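Side-chain contacts in probable dehydrogenase (Bordetella bronchiseptica, PDB 3MOI), which is probably an NAD(P)-dependent oxidoreductase of the Gfo/Idh/MocA family, whose substrate is not known: residues A21-P26 / G45-I50; G173-Q178 / E370-V375; Q182-K187 / A362-D367; G202-K207 / S231-F236. One frame throughout, in Å; residues are numbered along the deposited sequence.

Interaction 1 of 4, residues A21-P26 / G45-I50; sequences AMRHHP and GKEYGI
Arg23 laid flat on Tyr48 makes a surface cation-pi contact between two helices of the Rossmann-type domain, near the C-terminal ends of helix 12-24 and helix 38-48. The two planes are only 11° apart, and Arg23 CZ sits 4.2 Å from the centroid of the Tyr48 ring but 29° off its normal, an offset stack. The overlap therefore falls toward one rim of the ring: Arg23 CZ comes to 3.7 Å from Tyr48 CE1, and Arg23 NH2 lies 3.8 Å from Tyr48 CZ. The arginine chain gets there by bending at chi2 and again at chi3 (-104°), which lays its planar end along the tyrosine face.

At the edge of the guanidinium, in its plane, stands Glu47. Its OE2 is 3.9 Å from Arg23 NH2, a long salt bridge. One planar cation thus uses a face for the ring and an edge for the carboxylate. Tyr48 also stacks with Phe44 and rests on Ile30 of strand 28-34, while Gly49, with positive phi, closes the helix in a Schellman motif.

Because a stacked guanidinium keeps its N-H groups pointing outward in its own plane, Arg23, which is exposed, can pair with the ring and probably stay hydrated; the long ion pair probably adds a modest electrostatic attraction.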
# COMPACT_ATOMS: atom_id res chain seq x y z
N ALA A 21 -9.02 -19.84 24.90
CA ALA A 21 -7.80 -20.35 24.26
C ALA A 21 -6.86 -21.02 25.23
O ALA A 21 -6.23 -22.02 24.88
CB ALA A 21 -7.07 -19.22 23.50
N MET A 22 -6.76 -20.50 26.45
CA MET A 22 -5.97 -21.16 27.50
C MET A 22 -6.57 -22.49 27.92
O MET A 22 -5.81 -23.45 28.11
CB MET A 22 -5.82 -20.28 28.76
CG MET A 22 -4.64 -19.34 28.81
SD MET A 22 -4.35 -18.52 30.39
CE MET A 22 -2.84 -17.77 29.86
N ARG A 23 -7.90 -22.56 28.11
CA ARG A 23 -8.54 -23.83 28.52
C ARG A 23 -8.11 -24.84 27.49
O ARG A 23 -7.33 -25.75 27.77
CB ARG A 23 -10.08 -23.75 28.59
CG ARG A 23 -10.67 -24.29 29.91
CD ARG A 23 -12.04 -24.98 29.79
NE ARG A 23 -13.21 -24.21 30.26
CZ ARG A 23 -13.86 -23.30 29.54
NH1 ARG A 23 -13.44 -22.97 28.32
NH2 ARG A 23 -14.94 -22.70 30.05
N HIS A 24 -8.47 -24.54 26.25
CA HIS A 24 -8.14 -25.37 25.13
C HIS A 24 -6.68 -25.63 24.93
O HIS A 24 -6.32 -26.59 24.28
CB HIS A 24 -8.73 -24.76 23.86
CG HIS A 24 -10.22 -24.63 23.90
ND1 HIS A 24 -10.94 -23.93 22.95
CD2 HIS A 24 -11.13 -25.08 24.80
CE1 HIS A 24 -12.23 -23.99 23.24
NE2 HIS A 24 -12.37 -24.68 24.36
N HIS A 25 -5.79 -24.79 25.43
CA HIS A 25 -4.38 -25.09 25.23
C HIS A 25 -3.93 -26.15 26.25
O HIS A 25 -4.25 -26.07 27.50
CB HIS A 25 -3.53 -23.83 25.28
CG HIS A 25 -2.16 -23.96 24.66
ND1 HIS A 25 -1.20 -24.81 25.15
CD2 HIS A 25 -1.56 -23.26 23.67
CE1 HIS A 25 -0.09 -24.67 24.45
NE2 HIS A 25 -0.27 -23.73 23.55
N PRO A 26 -3.25 -27.16 25.70
CA PRO A 26 -2.82 -28.33 26.41
C PRO A 26 -1.62 -28.10 27.27
O PRO A 26 -1.36 -28.90 28.17
CB PRO A 26 -2.48 -29.35 25.30
CG PRO A 26 -2.25 -28.54 24.08
CD PRO A 26 -3.12 -27.33 24.24
N GLY A 45 -15.13 -16.70 38.00
CA GLY A 45 -14.80 -17.78 38.91
C GLY A 45 -15.74 -18.99 38.82
O GLY A 45 -15.26 -20.13 38.89
N LYS A 46 -17.06 -18.76 38.71
CA LYS A 46 -18.05 -19.86 38.57
C LYS A 46 -17.80 -20.63 37.28
O LYS A 46 -17.64 -21.83 37.30
CB LYS A 46 -19.54 -19.36 38.57
CG LYS A 46 -20.31 -19.45 39.93
CD LYS A 46 -21.78 -18.96 39.89
CE LYS A 46 -22.71 -19.64 40.99
NZ LYS A 46 -24.20 -19.26 40.95
N GLU A 47 -17.77 -19.93 36.15
CA GLU A 47 -17.65 -20.61 34.85
C GLU A 47 -16.35 -21.43 34.65
O GLU A 47 -16.41 -22.51 34.06
CB GLU A 47 -17.78 -19.58 33.72
CG GLU A 47 -17.37 -20.08 32.35
CD GLU A 47 -18.48 -20.78 31.58
OE1 GLU A 47 -19.45 -21.32 32.17
OE2 GLU A 47 -18.35 -20.75 30.33
N TYR A 48 -15.21 -20.91 35.11
CA TYR A 48 -13.93 -21.62 34.96
C TYR A 48 -13.54 -22.46 36.20
O TYR A 48 -12.54 -23.15 36.19
CB TYR A 48 -12.80 -20.65 34.61
CG TYR A 48 -12.79 -20.27 33.17
CD1 TYR A 48 -11.85 -20.78 32.28
CD2 TYR A 48 -13.75 -19.37 32.66
CE1 TYR A 48 -11.89 -20.43 30.92
CE2 TYR A 48 -13.75 -19.00 31.31
CZ TYR A 48 -12.84 -19.54 30.47
OH TYR A 48 -12.89 -19.18 29.14
N GLY A 49 -14.34 -22.41 37.25
CA GLY A 49 -14.12 -23.26 38.40
C GLY A 49 -12.84 -22.89 39.11
O GLY A 49 -12.11 -23.76 39.56
N ILE A 50 -12.57 -21.59 39.24
CA ILE A 50 -11.37 -21.17 39.94
C ILE A 50 -11.59 -20.12 41.03
O ILE A 50 -12.59 -19.40 40.99
CB ILE A 50 -10.37 -20.62 38.94
CG1 ILE A 50 -11.02 -19.53 38.09
CG2 ILE A 50 -9.83 -21.74 38.12
CD1 ILE A 50 -9.99 -18.68 37.38

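Interaction 2 of 4, residues G173-Q178 / E370-V375; sequences GIIYNQ and EVCLAV
Apolar packing carries most of this contact, in which Ile175 of the short helix 174-177 meets Cys372 and Val375 on one side of helix 362-381. The two branches of Ile175 divide the work. CG2, anti to the backbone N, rests 3.8 Å from Cys372 CB, whereas CG1 carries CD1 to 4.1 Å from Val375 CG1, about one turn further along. A beta-branched side chain suits the place, since it offers two branches, a methyl and an ethyl arm, to residues three apart on the facing helix. The small side chain of Cys372 is consistent with the close approach of the backbones, with Ile175 CA and Cys372 CA 6.2 Å apart.

An aromatic residue touches at the margin: Tyr176 OH reaches 3.9 Å from Leu373 CD2, and the two side chains run at a slant to each other. The Tyr176 side chain also packs on Leu369 and Leu376.

Polar interactions serve the short helix itself. Gly173 occupies its N-cap position, and its carbonyl O accepts a hydrogen bond from Asn177 ND2 at 2.7 Å, with an angle of 152° at the hydrogen; the same amide nitrogen also bonds to Gly171 O.

Further along, Val375 and Ile175 both lean on Thr201 of strand 194-202. The arrangement is that of helices layered on one face of a large beta-sheet, the alpha/beta architecture of the C-terminal domain in Gfo/Idh/MocA oxidoreductases.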
# COMPACT_ATOMS: atom_id res chain seq x y z
N GLY A 173 -6.72 5.50 20.29
CA GLY A 173 -6.48 5.67 18.90
C GLY A 173 -5.51 4.69 18.33
O GLY A 173 -4.87 3.87 19.04
N ILE A 174 -5.36 4.81 17.03
CA ILE A 174 -4.74 3.77 16.29
C ILE A 174 -3.23 3.70 16.50
O ILE A 174 -2.66 2.66 16.22
CB ILE A 174 -5.07 3.83 14.76
CG1 ILE A 174 -4.42 5.01 14.09
CG2 ILE A 174 -6.58 3.84 14.49
CD1 ILE A 174 -3.66 4.58 12.77
N ILE A 175 -2.59 4.76 17.00
CA ILE A 175 -1.17 4.71 17.12
C ILE A 175 -0.72 3.67 18.15
O ILE A 175 0.32 2.96 17.99
CB ILE A 175 -0.54 6.08 17.53
CG1 ILE A 175 -0.73 7.17 16.45
CG2 ILE A 175 1.01 5.92 17.83
CD1 ILE A 175 -0.75 6.71 15.05
N TYR A 176 -1.47 3.58 19.21
CA TYR A 176 -1.11 2.66 20.27
C TYR A 176 -1.88 1.32 20.26
O TYR A 176 -1.49 0.36 20.92
CB TYR A 176 -1.39 3.34 21.60
CG TYR A 176 -0.57 4.54 21.89
CD1 TYR A 176 0.83 4.42 22.05
CD2 TYR A 176 -1.17 5.80 22.09
CE1 TYR A 176 1.61 5.54 22.36
CE2 TYR A 176 -0.39 6.94 22.37
CZ TYR A 176 0.99 6.80 22.53
OH TYR A 176 1.78 7.89 22.90
N ASN A 177 -2.99 1.28 19.55
CA ASN A 177 -3.93 0.14 19.64
C ASN A 177 -4.00 -0.68 18.35
O ASN A 177 -4.65 -1.74 18.30
CB ASN A 177 -5.30 0.70 20.05
CG ASN A 177 -5.22 1.40 21.41
OD1 ASN A 177 -5.05 0.76 22.43
ND2 ASN A 177 -5.30 2.74 21.42
N GLN A 178 -3.38 -0.18 17.27
CA GLN A 178 -3.44 -0.87 15.98
C GLN A 178 -2.05 -0.94 15.27
O GLN A 178 -1.55 -2.01 14.90
CB GLN A 178 -4.49 -0.20 15.11
CG GLN A 178 -5.96 -0.41 15.59
CD GLN A 178 -6.42 -1.87 15.37
OE1 GLN A 178 -6.23 -2.74 16.23
NE2 GLN A 178 -6.95 -2.14 14.20
N GLU A 370 8.84 2.91 21.00
CA GLU A 370 9.60 4.06 20.45
C GLU A 370 9.25 4.29 19.04
O GLU A 370 9.22 5.41 18.59
CB GLU A 370 11.09 3.90 20.57
CG GLU A 370 11.56 4.02 22.00
CD GLU A 370 13.00 3.62 22.23
OE1 GLU A 370 13.69 3.20 21.27
OE2 GLU A 370 13.49 3.73 23.38
N VAL A 371 8.95 3.22 18.31
CA VAL A 371 8.56 3.40 16.92
C VAL A 371 7.21 4.13 16.85
O VAL A 371 7.05 5.05 16.08
CB VAL A 371 8.50 2.06 16.18
CG1 VAL A 371 7.86 2.23 14.83
CG2 VAL A 371 9.93 1.43 16.09
N CYS A 372 6.24 3.74 17.67
CA CYS A 372 5.03 4.55 17.77
C CYS A 372 5.32 6.03 18.07
O CYS A 372 4.74 6.93 17.42
CB CYS A 372 4.13 4.05 18.89
SG CYS A 372 3.47 2.38 18.63
N LEU A 373 6.21 6.32 19.02
CA LEU A 373 6.50 7.74 19.34
C LEU A 373 7.09 8.45 18.14
O LEU A 373 6.81 9.63 17.92
CB LEU A 373 7.44 7.90 20.57
CG LEU A 373 6.80 7.41 21.91
CD1 LEU A 373 7.80 7.29 23.07
CD2 LEU A 373 5.60 8.24 22.33
N ALA A 374 7.85 7.73 17.33
CA ALA A 374 8.51 8.34 16.20
C ALA A 374 7.48 8.64 15.11
O ALA A 374 7.59 9.65 14.39
CB ALA A 374 9.66 7.45 15.70
N VAL A 375 6.43 7.83 15.03
CA VAL A 375 5.29 8.13 14.15
C VAL A 375 4.62 9.44 14.60
O VAL A 375 4.31 10.32 13.77
CB VAL A 375 4.26 6.99 14.14
CG1 VAL A 375 2.95 7.46 13.49
CG2 VAL A 375 4.87 5.74 13.38

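Interaction 3 of 4, residues Q182-K187 / A362-D367; sequences QIDSIK and ARWGKD
The indole of Trp364 has the side chain of Lys187 stretched over one face, while Asp184 approaches it obliquely near the pyrrole nitrogen. Lys187 NZ lies 3.9 Å from the centroid of the five-membered ring and only 12° off its normal, a cation-pi contact, and Lys187 CE lies 4.0 Å from the centroid of the six-membered ring, over the same face, in a CH-pi contact. Nearer the backbone, Lys187 CB is 3.6 Å from Trp364 CH2. The two side chains run antiparallel, each passing alongside the other, so that a long aliphatic chain and a wide ring are matched along their length.

A bend at chi3 helps to bring the ammonium to Asp367, whose OD2 forms a salt bridge with Lys187 NZ at 2.7 Å, met on its anti side but tilted out of the carboxylate plane. Weak bonds from Lys187 NZ go to Trp364 O and Thr368 OG1, and together these partners would compensate for burying the charge. Asp367 also pairs with Arg387 through OD1. Trp364 NE1 gives a weak bond to Asp184 OD1 at 3.3 Å, bent to 129°; that carboxylate oxygen is bonded to Thr368 OG1 as well.

Helix 179-190 and the start of helix 362-381 run at 122° here, their local axes 11.3 Å apart at closest approach. Beyond them, Ile183 and Ile186 rest on Met228 of strand 225-231, and Ala362 and Lys366 pack against Ile108 of helix 101-114.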
# COMPACT_ATOMS: atom_id res chain seq x y z
N GLN A 182 1.17 -3.93 13.07
CA GLN A 182 1.93 -3.89 11.85
C GLN A 182 3.40 -3.77 12.17
O GLN A 182 4.24 -4.43 11.56
CB GLN A 182 1.45 -2.73 10.97
CG GLN A 182 0.04 -2.91 10.47
CD GLN A 182 -0.53 -1.74 9.79
OE1 GLN A 182 -0.46 -0.66 10.29
NE2 GLN A 182 -1.16 -1.95 8.63
N ILE A 183 3.73 -2.94 13.14
CA ILE A 183 5.10 -2.72 13.42
C ILE A 183 5.68 -4.04 13.87
O ILE A 183 6.74 -4.42 13.42
CB ILE A 183 5.30 -1.66 14.50
CG1 ILE A 183 4.79 -0.28 14.04
CG2 ILE A 183 6.78 -1.54 14.94
CD1 ILE A 183 4.75 0.72 15.21
N ASP A 184 5.01 -4.75 14.76
CA ASP A 184 5.58 -5.99 15.28
C ASP A 184 5.71 -7.03 14.19
O ASP A 184 6.65 -7.83 14.20
CB ASP A 184 4.74 -6.58 16.40
CG ASP A 184 4.81 -5.77 17.68
OD1 ASP A 184 5.83 -5.08 17.92
OD2 ASP A 184 3.82 -5.80 18.42
N SER A 185 4.77 -7.01 13.23
CA SER A 185 4.83 -7.98 12.15
C SER A 185 6.01 -7.69 11.25
O SER A 185 6.71 -8.64 10.78
CB SER A 185 3.52 -7.99 11.37
OG SER A 185 2.48 -8.34 12.30
N ILE A 186 6.24 -6.40 11.02
CA ILE A 186 7.35 -6.01 10.16
C ILE A 186 8.64 -6.44 10.83
O ILE A 186 9.44 -7.10 10.22
CB ILE A 186 7.31 -4.54 9.90
CG1 ILE A 186 6.12 -4.19 8.98
CG2 ILE A 186 8.56 -4.08 9.27
CD1 ILE A 186 5.81 -2.72 8.92
N LYS A 187 8.83 -6.16 12.09
CA LYS A 187 9.99 -6.67 12.77
C LYS A 187 10.12 -8.21 12.77
O LYS A 187 11.23 -8.75 12.66
CB LYS A 187 9.96 -6.22 14.19
CG LYS A 187 10.12 -4.68 14.35
CD LYS A 187 10.72 -4.42 15.73
CE LYS A 187 9.74 -4.38 16.78
NZ LYS A 187 10.40 -4.04 18.06
N ALA A 362 10.59 -7.58 26.93
CA ALA A 362 10.26 -6.20 27.36
C ALA A 362 11.02 -5.20 26.48
O ALA A 362 10.44 -4.17 26.14
CB ALA A 362 10.51 -6.01 28.80
N ARG A 363 12.26 -5.53 26.04
CA ARG A 363 13.02 -4.61 25.20
C ARG A 363 12.41 -4.49 23.83
O ARG A 363 12.52 -3.47 23.23
CB ARG A 363 14.47 -5.03 25.08
CG ARG A 363 15.30 -4.65 26.30
CD ARG A 363 16.51 -5.58 26.48
NE ARG A 363 17.16 -5.34 27.75
CZ ARG A 363 18.02 -4.34 27.99
NH1 ARG A 363 18.36 -3.51 27.04
NH2 ARG A 363 18.56 -4.20 29.20
N TRP A 364 11.76 -5.52 23.34
CA TRP A 364 11.16 -5.48 22.06
C TRP A 364 9.96 -4.60 22.16
O TRP A 364 9.70 -3.78 21.31
CB TRP A 364 10.80 -6.89 21.67
CG TRP A 364 9.80 -7.06 20.58
CD1 TRP A 364 8.45 -6.82 20.65
CD2 TRP A 364 10.02 -7.67 19.32
NE1 TRP A 364 7.85 -7.13 19.44
CE2 TRP A 364 8.80 -7.67 18.62
CE3 TRP A 364 11.16 -8.18 18.69
CZ2 TRP A 364 8.68 -8.20 17.37
CZ3 TRP A 364 11.04 -8.69 17.46
CH2 TRP A 364 9.82 -8.69 16.79
N GLY A 365 9.20 -4.76 23.23
CA GLY A 365 8.08 -3.87 23.55
C GLY A 365 8.45 -2.39 23.61
O GLY A 365 7.82 -1.55 22.91
N LYS A 366 9.51 -2.07 24.37
CA LYS A 366 9.93 -0.65 24.46
C LYS A 366 10.23 -0.14 23.08
O LYS A 366 9.81 0.97 22.71
CB LYS A 366 11.15 -0.41 25.36
CG LYS A 366 11.61 1.05 25.42
CD LYS A 366 12.83 1.25 26.33
CE LYS A 366 13.11 2.75 26.57
NZ LYS A 366 14.35 2.94 27.44
N ASP A 367 10.94 -0.96 22.33
CA ASP A 367 11.28 -0.65 20.97
C ASP A 367 10.07 -0.36 20.10
O ASP A 367 10.04 0.65 19.36
CB ASP A 367 12.18 -1.72 20.37
CG ASP A 367 12.57 -1.38 18.95
OD1 ASP A 367 13.66 -0.72 18.73
OD2 ASP A 367 11.75 -1.71 18.07

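Interaction 4 of 4, residues G202-K207 / S231-F236; sequences GRLDPK and SGYDHF
Tyr233 and Leu204 join two loops at the ends of strands of the C-terminal domain's large mixed sheet, through a tyrosine hydroxyl placed among backbone groups. Tyr233 OH accepts a nearly straight hydrogen bond from Leu204 N, 2.9 Å long with an angle of 175° at the hydrogen. The same hydroxyl lies 3.1 Å from Gly202 O, which sits near the plane of the ring at its edge, and is bonded to Asn213 OD1 as well. Tyrosine suits the position because its long, rigid ring carries a polar atom from one loop to the backbone of the other.

Leu204 completes the contact from above. Its CB stands over one ring face, 4.1 Å from the centroid in a CH-pi contact, and CD1 reaches 4.0 Å from Tyr233 CE2, the two side chains crossing at about a right angle. These loops leave strands 194-202 and 225-231, on either side of strand 213-220, and Tyr233 links the two loops across the end of that strand.

The next residue along, Asp205, makes an Asx turn: its OD1 accepts from Lys207 N at 2.9 Å, while OD2 is bonded to Tyr158 OH. Beyond the tyrosine, His235 NE2 bonds to Asp324 OD1 of the second subunit, and Leu204 packs on Ser146 of that subunit.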
# COMPACT_ATOMS: atom_id res chain seq x y z
N GLY A 202 -3.78 11.25 10.67
CA GLY A 202 -4.97 12.09 10.62
C GLY A 202 -5.95 11.72 11.72
O GLY A 202 -5.93 10.59 12.29
N ARG A 203 -6.76 12.71 12.07
CA ARG A 203 -7.83 12.59 13.05
C ARG A 203 -9.03 13.16 12.35
O ARG A 203 -9.52 14.22 12.68
CB ARG A 203 -7.54 13.43 14.26
CG ARG A 203 -6.36 12.99 15.04
CD ARG A 203 -6.38 13.69 16.37
NE ARG A 203 -5.48 14.82 16.35
CZ ARG A 203 -4.53 15.03 17.26
NH1 ARG A 203 -4.38 14.20 18.32
NH2 ARG A 203 -3.70 16.09 17.11
N LEU A 204 -9.50 12.44 11.37
CA LEU A 204 -10.49 12.99 10.49
C LEU A 204 -11.89 13.20 11.07
O LEU A 204 -12.74 13.73 10.38
CB LEU A 204 -10.54 12.13 9.24
CG LEU A 204 -9.18 12.09 8.53
CD1 LEU A 204 -9.36 11.58 7.16
CD2 LEU A 204 -8.45 13.47 8.51
N ASP A 205 -12.13 12.79 12.31
CA ASP A 205 -13.43 12.99 12.95
C ASP A 205 -13.22 13.73 14.28
O ASP A 205 -12.69 13.20 15.26
CB ASP A 205 -14.12 11.63 13.16
CG ASP A 205 -15.54 11.74 13.73
OD1 ASP A 205 -15.98 12.81 14.23
OD2 ASP A 205 -16.23 10.70 13.69
N PRO A 206 -13.64 14.99 14.31
CA PRO A 206 -13.46 15.79 15.51
C PRO A 206 -14.37 15.39 16.65
O PRO A 206 -14.09 15.78 17.77
CB PRO A 206 -13.79 17.21 15.05
CG PRO A 206 -14.67 17.05 13.84
CD PRO A 206 -14.25 15.74 13.20
N LYS A 207 -15.44 14.64 16.39
CA LYS A 207 -16.25 14.09 17.51
C LYS A 207 -15.54 12.93 18.21
O LYS A 207 -15.89 12.56 19.33
CB LYS A 207 -17.63 13.60 17.05
CG LYS A 207 -18.56 14.67 16.40
CD LYS A 207 -19.75 13.95 15.66
CE LYS A 207 -20.76 14.89 14.94
NZ LYS A 207 -21.42 15.78 15.89
N SER A 231 -6.18 2.74 8.20
CA SER A 231 -7.34 3.66 8.33
C SER A 231 -8.52 2.93 8.97
O SER A 231 -8.80 1.75 8.65
CB SER A 231 -7.75 4.16 6.96
OG SER A 231 -8.82 5.06 7.03
N GLY A 232 -9.20 3.60 9.90
CA GLY A 232 -10.16 2.96 10.80
C GLY A 232 -11.54 3.59 10.77
O GLY A 232 -12.33 3.37 11.67
N TYR A 233 -11.83 4.37 9.73
CA TYR A 233 -13.05 5.19 9.71
C TYR A 233 -14.28 4.43 9.21
O TYR A 233 -15.34 5.03 9.02
CB TYR A 233 -12.78 6.46 8.89
CG TYR A 233 -11.66 7.33 9.48
CD1 TYR A 233 -11.83 8.00 10.70
CD2 TYR A 233 -10.44 7.47 8.83
CE1 TYR A 233 -10.81 8.78 11.25
CE2 TYR A 233 -9.39 8.25 9.40
CZ TYR A 233 -9.59 8.89 10.60
OH TYR A 233 -8.60 9.65 11.14
N ASP A 234 -14.14 3.12 9.01
CA ASP A 234 -15.25 2.28 8.57
C ASP A 234 -15.72 2.62 7.16
O ASP A 234 -16.94 2.56 6.84
CB ASP A 234 -16.44 2.39 9.53
CG ASP A 234 -17.45 1.26 9.33
OD1 ASP A 234 -18.48 1.25 10.06
OD2 ASP A 234 -17.21 0.38 8.44
N HIS A 235 -14.75 2.97 6.31
CA HIS A 235 -15.05 3.27 4.92
C HIS A 235 -14.57 2.06 4.14
O HIS A 235 -15.21 1.04 4.19
CB HIS A 235 -14.37 4.54 4.50
CG HIS A 235 -14.98 5.76 5.11
ND1 HIS A 235 -14.26 6.92 5.33
CD2 HIS A 235 -16.24 6.00 5.55
CE1 HIS A 235 -15.06 7.83 5.87
NE2 HIS A 235 -16.26 7.30 6.02
N PHE A 236 -13.45 2.13 3.41
CA PHE A 236 -13.02 0.93 2.68
C PHE A 236 -12.81 -0.17 3.71
O PHE A 236 -12.52 0.12 4.89
CB PHE A 236 -11.76 1.16 1.86
CG PHE A 236 -11.31 -0.06 1.09
CD1 PHE A 236 -12.15 -0.65 0.18
CD2 PHE A 236 -10.10 -0.63 1.31
CE1 PHE A 236 -11.76 -1.77 -0.51
CE2 PHE A 236 -9.72 -1.76 0.62
CZ PHE A 236 -10.56 -2.32 -0.30

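In the fold
Interaction 1 stands apart in the Rossmann-fold half, which probably binds the nucleotide, its centre 29 to 37 Å from the centres of the others and across the centre of the chain from them. Interactions 2 and 3 share helix 362-381, with centres 11 Å apart, and touch where Ile183 CD1 meets Val371 CG1 at 3.5 Å. Their other partners, helices 174-177 and 179-190, are consecutive, and since 362-367 precedes 370-375, interaction 3 nests within the loop closed by interaction 2. Interaction 4 is nested in both, 16 Å from interaction 2 between centres, at the ends of sheet strands beside the second subunit. The last long helix thereby returns to pack on earlier elements, tying the chain's end into the C-terminal domain.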